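Local coordinates for nitrate regulatory protein (Klebsiella oxytoca, PDB 4AKK) that senses nitrate and nitrite and binds the terminator in the nasF operon leader RNA, so that transcription of the nasFEDCBA genes can read through, at residues L73-R77 with F159-I163; L106-Y110 with V132-L138. One frame throughout, in Å; residues are numbered along the deposited sequence.

Interaction 1: L73-R77 with F159-I163; sequences LQCER and FSRII. With EDO (1,2-ethanediol), chain C.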
# COMPACT_ATOMS: atom_id res chain seq x y z
N LEU A 73 -16.29 19.85 -13.55
CA LEU A 73 -17.33 18.97 -13.00
C LEU A 73 -17.60 19.32 -11.54
O LEU A 73 -18.74 19.26 -11.09
CB LEU A 73 -16.92 17.50 -13.13
CG LEU A 73 -17.05 16.94 -14.54
CD1 LEU A 73 -16.28 15.64 -14.67
CD2 LEU A 73 -18.52 16.74 -14.93
N GLN A 74 -16.56 19.69 -10.80
CA GLN A 74 -16.71 20.17 -9.42
C GLN A 74 -17.51 21.48 -9.37
O GLN A 74 -18.31 21.69 -8.45
CB GLN A 74 -15.33 20.36 -8.78
CG GLN A 74 -14.61 19.05 -8.41
CD GLN A 74 -13.10 19.20 -8.27
OE1 GLN A 74 -12.50 20.17 -8.76
NE2 GLN A 74 -12.46 18.23 -7.61
N CYS A 75 -17.28 22.36 -10.33
CA CYS A 75 -18.07 23.60 -10.42
C CYS A 75 -19.52 23.27 -10.72
O CYS A 75 -20.44 23.79 -10.08
CB CYS A 75 -17.50 24.55 -11.49
SG CYS A 75 -15.80 25.15 -11.17
N GLU A 76 -19.74 22.39 -11.69
CA GLU A 76 -21.10 21.99 -12.02
C GLU A 76 -21.78 21.30 -10.83
O GLU A 76 -22.94 21.54 -10.54
CB GLU A 76 -21.14 21.09 -13.26
CG GLU A 76 -22.56 20.85 -13.79
CD GLU A 76 -22.59 20.16 -15.14
OE1 GLU A 76 -21.50 19.87 -15.69
OE2 GLU A 76 -23.69 19.89 -15.65
N ARG A 77 -21.05 20.44 -10.12
CA ARG A 77 -21.63 19.78 -8.96
C ARG A 77 -22.15 20.82 -7.96
O ARG A 77 -23.29 20.74 -7.51
CB ARG A 77 -20.61 18.83 -8.30
CG ARG A 77 -21.17 18.07 -7.07
CD ARG A 77 -20.14 17.12 -6.47
NE ARG A 77 -18.86 17.79 -6.20
CZ ARG A 77 -17.71 17.16 -5.97
NH1 ARG A 77 -17.68 15.82 -5.98
NH2 ARG A 77 -16.59 17.85 -5.74
N PHE A 159 -22.35 13.15 -9.78
CA PHE A 159 -21.19 13.95 -10.17
C PHE A 159 -19.93 13.38 -9.53
O PHE A 159 -18.91 13.21 -10.20
CB PHE A 159 -21.36 15.42 -9.75
CG PHE A 159 -22.25 16.21 -10.67
CD1 PHE A 159 -21.86 16.47 -11.97
CD2 PHE A 159 -23.47 16.68 -10.23
CE1 PHE A 159 -22.68 17.19 -12.82
CE2 PHE A 159 -24.30 17.40 -11.07
CZ PHE A 159 -23.90 17.65 -12.37
N SER A 160 -20.00 13.07 -8.24
CA SER A 160 -18.84 12.57 -7.52
C SER A 160 -18.32 11.27 -8.13
O SER A 160 -17.12 11.03 -8.13
CB SER A 160 -19.18 12.34 -6.05
OG SER A 160 -19.50 13.56 -5.41
N ARG A 161 -19.23 10.43 -8.62
CA ARG A 161 -18.85 9.15 -9.22
C ARG A 161 -18.12 9.32 -10.56
O ARG A 161 -17.13 8.65 -10.82
CB ARG A 161 -20.08 8.25 -9.40
CG ARG A 161 -19.80 7.02 -10.24
CD ARG A 161 -20.99 6.08 -10.29
NE ARG A 161 -22.14 6.68 -10.96
CZ ARG A 161 -23.28 6.05 -11.20
NH1 ARG A 161 -23.42 4.78 -10.84
NH2 ARG A 161 -24.27 6.68 -11.82
N ILE A 162 -18.62 10.23 -11.40
CA ILE A 162 -17.93 10.55 -12.64
C ILE A 162 -16.52 11.06 -12.34
O ILE A 162 -15.54 10.65 -12.96
CB ILE A 162 -18.69 11.62 -13.44
CG1 ILE A 162 -20.01 11.04 -13.95
CG2 ILE A 162 -17.84 12.12 -14.61
CD1 ILE A 162 -20.93 12.06 -14.60
N ILE A 163 -16.44 11.94 -11.35
CA ILE A 163 -15.17 12.51 -10.92
C ILE A 163 -14.16 11.48 -10.41
O ILE A 163 -12.97 11.53 -10.74
CB ILE A 163 -15.40 13.62 -9.84
CG1 ILE A 163 -16.02 14.86 -10.51
CG2 ILE A 163 -14.08 13.97 -9.17
CD1 ILE A 163 -16.63 15.88 -9.54
C1 EDO C . -19.49 20.22 -4.16
O1 EDO C . -19.39 20.69 -5.50
C2 EDO C . -20.12 21.28 -3.25
O2 EDO C . -21.49 21.57 -3.54
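Residues 73-77 and 159-163 form a buried helix-helix contact inside the NIT nitrate-sensing region, between helices 56-85 and 152-167. The two segments run nearly antiparallel, at 172°, with their axes 10.0 Å apart. Phe159 packs against the backbone of the other helix. Arg77 CA lies over one ring face, 4.1 Å from the ring centroid, in a CH-pi contact. Glu76 crosses the far end of the ring, with its CG 3.7 Å from Phe159 CZ, and its carboxylate forms a salt bridge with Arg142. This is antiparallel packing within an all-helical sensor bundle. Leu73 fits beside the next turn, where its CB meets Ile163 CG1 at 3.8 Å and its CD1 meets Ile162 CG2. The Arg77 chain starts out anti to the backbone N (chi1 -179°) and bends at chi3, which brings NH1 to Ser160. NH1 donates a bent bond to Ser160 OG at 3.0 Å, 19° out of the guanidinium plane, and forms a salt bridge with Glu197. Ser160 OG is also hydrogen-bonded to Thr156 O. Ile163 CD1 lies over one guanidinium face, 3.7 Å from Arg77 NH1. Arg77 NE donates to O1 of a 1,2-ethanediol, probably from the crystallisation liquor.

Interaction 2: L106-Y110 with V132-L138; sequences LTRFY and VWYLPQL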
# COMPACT_ATOMS: atom_id res chain seq x y z
N LEU A 106 -14.59 18.31 -22.01
CA LEU A 106 -14.79 16.94 -22.45
C LEU A 106 -14.15 16.72 -23.82
O LEU A 106 -13.51 15.71 -24.08
CB LEU A 106 -16.28 16.62 -22.53
CG LEU A 106 -16.93 16.01 -21.29
CD1 LEU A 106 -18.45 15.86 -21.47
CD2 LEU A 106 -16.27 14.68 -20.94
N THR A 107 -14.38 17.69 -24.70
CA THR A 107 -13.77 17.69 -26.02
C THR A 107 -12.25 17.59 -25.93
O THR A 107 -11.64 16.77 -26.61
CB THR A 107 -14.13 18.98 -26.77
OG1 THR A 107 -15.55 19.07 -26.86
CG2 THR A 107 -13.51 18.99 -28.17
N ARG A 108 -11.65 18.44 -25.10
CA ARG A 108 -10.21 18.42 -24.92
C ARG A 108 -9.74 17.10 -24.29
O ARG A 108 -8.69 16.58 -24.65
CB ARG A 108 -9.77 19.59 -24.04
CG ARG A 108 -9.94 20.98 -24.67
CD ARG A 108 -9.79 22.06 -23.61
NE ARG A 108 -9.50 23.38 -24.17
CZ ARG A 108 -8.28 23.90 -24.28
NH1 ARG A 108 -7.22 23.20 -23.87
NH2 ARG A 108 -8.10 25.10 -24.80
N PHE A 109 -10.53 16.57 -23.36
CA PHE A 109 -10.22 15.30 -22.70
C PHE A 109 -10.23 14.16 -23.70
O PHE A 109 -9.31 13.32 -23.73
CB PHE A 109 -11.23 15.02 -21.58
CG PHE A 109 -11.17 13.61 -21.02
CD1 PHE A 109 -10.10 13.20 -20.23
CD2 PHE A 109 -12.20 12.72 -21.27
CE1 PHE A 109 -10.05 11.91 -19.71
CE2 PHE A 109 -12.15 11.41 -20.76
CZ PHE A 109 -11.08 11.01 -19.97
N TYR A 110 -11.28 14.11 -24.52
CA TYR A 110 -11.43 13.07 -25.53
C TYR A 110 -10.29 13.14 -26.55
O TYR A 110 -9.81 12.12 -27.05
CB TYR A 110 -12.79 13.17 -26.23
CG TYR A 110 -13.97 12.64 -25.43
CD1 TYR A 110 -13.87 11.45 -24.73
CD2 TYR A 110 -15.18 13.32 -25.39
CE1 TYR A 110 -14.94 10.95 -24.00
CE2 TYR A 110 -16.26 12.83 -24.67
CZ TYR A 110 -16.13 11.64 -23.98
OH TYR A 110 -17.18 11.13 -23.25
N VAL A 132 -14.92 6.79 -19.22
CA VAL A 132 -15.66 7.15 -20.43
C VAL A 132 -17.08 6.54 -20.46
O VAL A 132 -17.96 7.05 -21.16
CB VAL A 132 -14.87 6.75 -21.69
CG1 VAL A 132 -15.75 6.78 -22.92
CG2 VAL A 132 -13.68 7.69 -21.86
N TRP A 133 -17.29 5.47 -19.71
CA TRP A 133 -18.61 4.82 -19.65
C TRP A 133 -19.64 5.72 -18.99
O TRP A 133 -20.79 5.79 -19.43
CB TRP A 133 -18.51 3.49 -18.91
CG TRP A 133 -19.83 2.83 -18.62
CD1 TRP A 133 -20.71 3.17 -17.63
CD2 TRP A 133 -20.41 1.72 -19.31
NE1 TRP A 133 -21.81 2.34 -17.67
CE2 TRP A 133 -21.64 1.44 -18.69
CE3 TRP A 133 -20.00 0.93 -20.39
CZ2 TRP A 133 -22.48 0.41 -19.12
CZ3 TRP A 133 -20.83 -0.09 -20.82
CH2 TRP A 133 -22.05 -0.34 -20.18
N TYR A 134 -19.24 6.42 -17.94
CA TYR A 134 -20.15 7.30 -17.20
C TYR A 134 -20.35 8.67 -17.82
O TYR A 134 -21.36 9.32 -17.56
CB TYR A 134 -19.66 7.48 -15.76
CG TYR A 134 -19.84 6.26 -14.90
CD1 TYR A 134 -21.05 6.00 -14.28
CD2 TYR A 134 -18.80 5.36 -14.73
CE1 TYR A 134 -21.22 4.87 -13.50
CE2 TYR A 134 -18.96 4.23 -13.95
CZ TYR A 134 -20.17 3.99 -13.34
OH TYR A 134 -20.33 2.86 -12.57
N LEU A 135 -19.38 9.14 -18.60
CA LEU A 135 -19.46 10.50 -19.14
C LEU A 135 -20.75 10.82 -19.91
O LEU A 135 -21.32 11.89 -19.72
CB LEU A 135 -18.22 10.83 -19.98
CG LEU A 135 -16.97 11.05 -19.12
CD1 LEU A 135 -15.74 11.30 -19.98
CD2 LEU A 135 -17.18 12.19 -18.13
N PRO A 136 -21.22 9.90 -20.77
CA PRO A 136 -22.44 10.19 -21.55
C PRO A 136 -23.70 10.29 -20.69
O PRO A 136 -24.76 10.64 -21.21
CB PRO A 136 -22.56 8.99 -22.49
CG PRO A 136 -21.20 8.38 -22.52
CD PRO A 136 -20.62 8.62 -21.17
N GLN A 137 -23.60 9.99 -19.40
CA GLN A 137 -24.77 10.05 -18.54
C GLN A 137 -25.00 11.47 -18.02
O GLN A 137 -26.02 11.75 -17.39
CB GLN A 137 -24.63 9.08 -17.37
CG GLN A 137 -24.29 7.67 -17.81
CD GLN A 137 -24.58 6.64 -16.73
OE1 GLN A 137 -24.67 6.96 -15.55
NE2 GLN A 137 -24.72 5.38 -17.15
N LEU A 138 -24.07 12.36 -18.32
CA LEU A 138 -24.22 13.76 -17.93
C LEU A 138 -25.48 14.41 -18.47
O LEU A 138 -26.11 15.21 -17.78
CB LEU A 138 -23.00 14.56 -18.36
CG LEU A 138 -21.81 14.44 -17.41
CD1 LEU A 138 -20.59 15.13 -18.00
CD2 LEU A 138 -22.17 15.01 -16.04
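Leu135 meets Tyr110 and Leu106, and these three residues bury the most surface in this contact. No hydrogen bond crosses between segments 106-110 and 132-138. Leu135 points toward helix 92-117. Its CG is anti to its own carbonyl carbon (chi1 -73°), and its CD1 reaches in among three side chains. Leu106 CD2 is 3.6 Å from Leu135 CD1, and the two leucines lie alongside each other, pointing opposite ways. The other branch of Leu106 goes to Leu138, three residues further on: its CD1 meets Leu138 CD1 tip to tip at 4.1 Å.

Tyr110 reaches across to Leu135 from helix 92-117. Its hydroxyl end rests on the base of the leucine, with OH 3.4 Å from Leu135 CB. This is a van der Waals contact, not a hydrogen bond. The ring lies oblique to Leu135 CD1. Val132 CG2 sits at the ring edge, near its plane, 4.1 Å from Tyr110 CE1. The same methyl also lies at the edge of the Phe109 ring, so it faces the edges of both rings. Phe109 CE2 also touches the leucine, 3.7 Å from Leu135 CD1.

Helix 56-85 packs on the same patch, through Leu69 against both Leu106 and Phe109. Helix 152-167 adds Leu166 against Phe109. Val38 of the second subunit packs on Val132, and Glu37 of that subunit on Tyr110, which places this contact next to the dimer interface. It thus joins helix 92-117 to helix 122-134 and the start of helix 138-147, where helices 56-85 and 152-167 also meet them.

From the N terminus, the chain enters interaction 1 on helix 56-85 at residues 73-77. It then turns into helix 92-117, where residues 106-110 form the first side of interaction 2. Helix 122-134 brings the chain back, and residues 132-138, which reach the start of helix 138-147, close that inner loop. Beyond helix 138-147, helix 152-167 closes the outer loop of interaction 1 at residues 159-163. The smaller loop therefore lies wholly within the larger one, and the two do not cross. Their centres are 12 Å apart and they touch directly. Ile162 of interaction 1 packs on Leu135 and Leu138 of interaction 2, tying five helices of the NIT region together.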